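Local coordinates for protein diaminopimelate decarboxylase (Phaeodactylum tricornutum, PDB 7JPJ) that probably catalyses the pyridoxal 5'-phosphate-dependent decarboxylation of diaminopimelate to lysine and works as an obligate dimer, at residues Y57-A65 / S392-S400. Residues are numbered along the deposited sequence; the frame is centred on the assembly and turned at random.
Sequences YAMKACPNA and SGAYCSGMS. With SO4 (sulfate ion), chain D.
A61 and Y395 are joined through both backbone and side chain. The sole hydrogen bond between 57-65 and 392-400 runs from Y395 N to A61 O (2.9 Å), nearly straight at 162° and directed at a lone pair in the carbonyl plane. A394 CA adds a CA-H...O contact to the same oxygen, A61 O, at 3.5 Å.

Van der Waals and CH-pi contacts flank this bond. The methyl A61 CB lies over one face of the Y395 ring, 4.0 Å from its centroid, in a CH-pi contact, and also meets A394 CB. K60 CG, 3.7 Å from Y395 CE1, approaches the ring obliquely, and the extended chain runs on past the phenol end. Further along, P63 CD packs on G398 CA, while C62 CB makes a carbon-to-oxygen contact with the carbonyl of G393.

Polar contacts at the ring edge involve a sulfate, to whose O3 Y395 OH donates a 2.6 Å bond; T282, G238 and G281 hold the same ion. With CG anti to its carbonyl carbon (chi1 -54°), the ring reaches past A61 to the anion. Were Y395 an alanine, the sulfate would probably lose its phenol donor and the A61 methyl its ring cover.

K60, the predicted pyridoxal-phosphate lysine, carries no cofactor here. The contact joins the end of barrel strand 53-58, with the turn that carries K60, to the loop after strand 386-390 in the C-terminal beta domain, as in fold-type III decarboxylases, with the sulfate probably occupying the cofactor's phosphate site.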
loop_
_atom_site.group_PDB
_atom_site.type_symbol
_atom_site.label_atom_id
_atom_site.label_comp_id
_atom_site.label_asym_id
_atom_site.label_seq_id
_atom_site.Cartn_x
_atom_site.Cartn_y
_atom_site.Cartn_z
ATOM N N TYR A 57 -15.017 -4.265 17.542
ATOM C CA TYR A 57 -14.365 -4.637 16.294
ATOM C C TYR A 57 -13.556 -3.454 15.775
ATOM O O TYR A 57 -14.100 -2.363 15.577
ATOM C CB TYR A 57 -15.394 -5.080 15.256
ATOM C CG TYR A 57 -14.823 -5.285 13.867
ATOM C CD1 TYR A 57 -13.620 -5.957 13.676
ATOM C CD2 TYR A 57 -15.492 -4.817 12.745
ATOM C CE1 TYR A 57 -13.097 -6.147 12.410
ATOM C CE2 TYR A 57 -14.979 -5.007 11.475
ATOM C CZ TYR A 57 -13.782 -5.671 11.314
ATOM O OH TYR A 57 -13.269 -5.858 10.050
ATOM N N ALA A 58 -12.260 -3.669 15.564
ATOM C CA ALA A 58 -11.383 -2.664 14.965
ATOM C C ALA A 58 -11.626 -2.670 13.461
ATOM O O ALA A 58 -10.941 -3.358 12.703
ATOM C CB ALA A 58 -9.925 -2.953 15.301
ATOM N N MET A 59 -12.611 -1.881 13.020
ATOM C CA MET A 59 -13.087 -1.967 11.643
ATOM C C MET A 59 -12.023 -1.605 10.617
ATOM O O MET A 59 -12.225 -1.875 9.427
ATOM C CB MET A 59 -14.300 -1.060 11.434
ATOM C CG MET A 59 -14.044 0.401 11.758
ATOM S SD MET A 59 -15.515 1.419 11.546
ATOM C CE MET A 59 -15.793 1.241 9.787
ATOM N N LYS A 60 -10.908 -0.999 11.040
ATOM C CA LYS A 60 -9.826 -0.688 10.112
ATOM C C LYS A 60 -9.274 -1.933 9.431
ATOM O O LYS A 60 -8.618 -1.819 8.391
ATOM C CB LYS A 60 -8.699 0.046 10.842
ATOM C CG LYS A 60 -7.851 -0.851 11.731
ATOM C CD LYS A 60 -7.055 -0.042 12.743
ATOM C CE LYS A 60 -6.249 -0.945 13.662
ATOM N NZ LYS A 60 -5.679 -0.198 14.814
ATOM N N ALA A 61 -9.528 -3.118 9.990
ATOM C CA ALA A 61 -9.041 -4.354 9.393
ATOM C C ALA A 61 -9.883 -4.785 8.199
ATOM O O ALA A 61 -9.355 -5.408 7.272
ATOM C CB ALA A 61 -9.008 -5.462 10.446
ATOM N N CYS A 62 -11.181 -4.466 8.204
ATOM C CA CYS A 62 -12.093 -4.768 7.105
ATOM C C CYS A 62 -13.405 -4.012 7.286
ATOM O O CYS A 62 -14.251 -4.418 8.094
ATOM C CB CYS A 62 -12.366 -6.268 7.011
ATOM S SG CYS A 62 -13.249 -6.726 5.503
ATOM N N PRO A 63 -13.623 -2.925 6.537
ATOM C CA PRO A 63 -14.748 -2.032 6.846
ATOM C C PRO A 63 -16.018 -2.283 6.044
ATOM O O PRO A 63 -16.899 -1.418 6.028
ATOM C CB PRO A 63 -14.171 -0.643 6.535
ATOM C CG PRO A 63 -13.036 -0.891 5.554
ATOM C CD PRO A 63 -12.750 -2.368 5.490
ATOM N N ASN A 64 -16.141 -3.437 5.391
ATOM C CA ASN A 64 -17.344 -3.717 4.613
ATOM C C ASN A 64 -18.582 -3.698 5.502
ATOM O O ASN A 64 -18.575 -4.215 6.622
ATOM C CB ASN A 64 -17.229 -5.069 3.907
ATOM C CG ASN A 64 -18.380 -5.323 2.946
ATOM O OD1 ASN A 64 -19.487 -5.661 3.364
ATOM N ND2 ASN A 64 -18.123 -5.155 1.654
ATOM N N ALA A 65 -19.658 -3.097 4.984
ATOM C CA ALA A 65 -20.845 -2.860 5.799
ATOM C C ALA A 65 -21.480 -4.165 6.262
ATOM O O ALA A 65 -21.998 -4.247 7.382
ATOM C CB ALA A 65 -21.855 -2.022 5.019
ATOM N N SER A 392 -6.671 -13.672 4.506
ATOM C CA SER A 392 -6.601 -12.381 3.834
ATOM C C SER A 392 -7.827 -11.519 4.117
ATOM O O SER A 392 -8.207 -10.682 3.296
ATOM C CB SER A 392 -6.424 -12.580 2.330
ATOM O OG SER A 392 -5.254 -13.329 2.055
ATOM N N GLY A 393 -8.458 -11.717 5.272
ATOM C CA GLY A 393 -9.608 -10.933 5.663
ATOM C C GLY A 393 -9.307 -9.742 6.542
ATOM O O GLY A 393 -10.218 -8.977 6.875
ATOM N N ALA A 394 -8.046 -9.560 6.928
ATOM C CA ALA A 394 -7.633 -8.462 7.790
ATOM C C ALA A 394 -6.494 -7.705 7.126
ATOM O O ALA A 394 -5.487 -8.308 6.738
ATOM C CB ALA A 394 -7.200 -8.973 9.167
ATOM N N TYR A 395 -6.664 -6.389 6.987
ATOM C CA TYR A 395 -5.632 -5.508 6.439
ATOM C C TYR A 395 -5.221 -5.930 5.029
ATOM O O TYR A 395 -4.045 -5.885 4.663
ATOM C CB TYR A 395 -4.421 -5.438 7.370
ATOM C CG TYR A 395 -4.792 -5.037 8.777
ATOM C CD1 TYR A 395 -5.142 -3.730 9.073
ATOM C CD2 TYR A 395 -4.801 -5.968 9.807
ATOM C CE1 TYR A 395 -5.486 -3.354 10.354
ATOM C CE2 TYR A 395 -5.143 -5.603 11.094
ATOM C CZ TYR A 395 -5.485 -4.293 11.362
ATOM O OH TYR A 395 -5.829 -3.918 12.642
ATOM N N CYS A 396 -6.204 -6.348 4.231
ATOM C CA CYS A 396 -5.983 -6.630 2.815
ATOM C C CYS A 396 -6.903 -5.774 1.960
ATOM O O CYS A 396 -6.431 -4.834 1.316
ATOM C CB CYS A 396 -6.167 -8.121 2.526
ATOM S SG CYS A 396 -4.977 -9.184 3.373
ATOM N N SER A 397 -8.207 -6.060 1.935
ATOM C CA SER A 397 -9.143 -5.163 1.269
ATOM C C SER A 397 -9.109 -3.773 1.893
ATOM O O SER A 397 -9.186 -2.763 1.183
ATOM C CB SER A 397 -10.556 -5.740 1.327
ATOM O OG SER A 397 -11.486 -4.855 0.735
ATOM N N GLY A 398 -8.976 -3.699 3.217
ATOM C CA GLY A 398 -8.935 -2.416 3.893
ATOM C C GLY A 398 -7.591 -1.718 3.890
ATOM O O GLY A 398 -7.504 -0.586 4.372
ATOM N N MET A 399 -6.544 -2.358 3.367
ATOM C CA MET A 399 -5.227 -1.736 3.315
ATOM C C MET A 399 -4.385 -2.361 2.210
ATOM O O MET A 399 -3.597 -3.281 2.453
ATOM C CB MET A 399 -4.521 -1.854 4.669
ATOM C CG MET A 399 -3.070 -1.386 4.674
ATOM S SD MET A 399 -2.102 -2.122 6.002
ATOM C CE MET A 399 -1.176 -3.349 5.085
ATOM N N SER A 400 -4.558 -1.876 0.986
ATOM C CA SER A 400 -3.803 -2.361 -0.155
ATOM C C SER A 400 -3.566 -1.197 -1.103
ATOM O O SER A 400 -4.096 -0.099 -0.917
ATOM C CB SER A 400 -4.535 -3.503 -0.874
ATOM O OG SER A 400 -5.779 -3.065 -1.397
HETATM S S SO4 D . -5.145 -6.005 15.668
HETATM O O1 SO4 D . -4.226 -7.022 15.165
HETATM O O2 SO4 D . -5.913 -6.556 16.784
HETATM O O3 SO4 D . -6.058 -5.595 14.607
HETATM O O4 SO4 D . -4.380 -4.843 16.113
#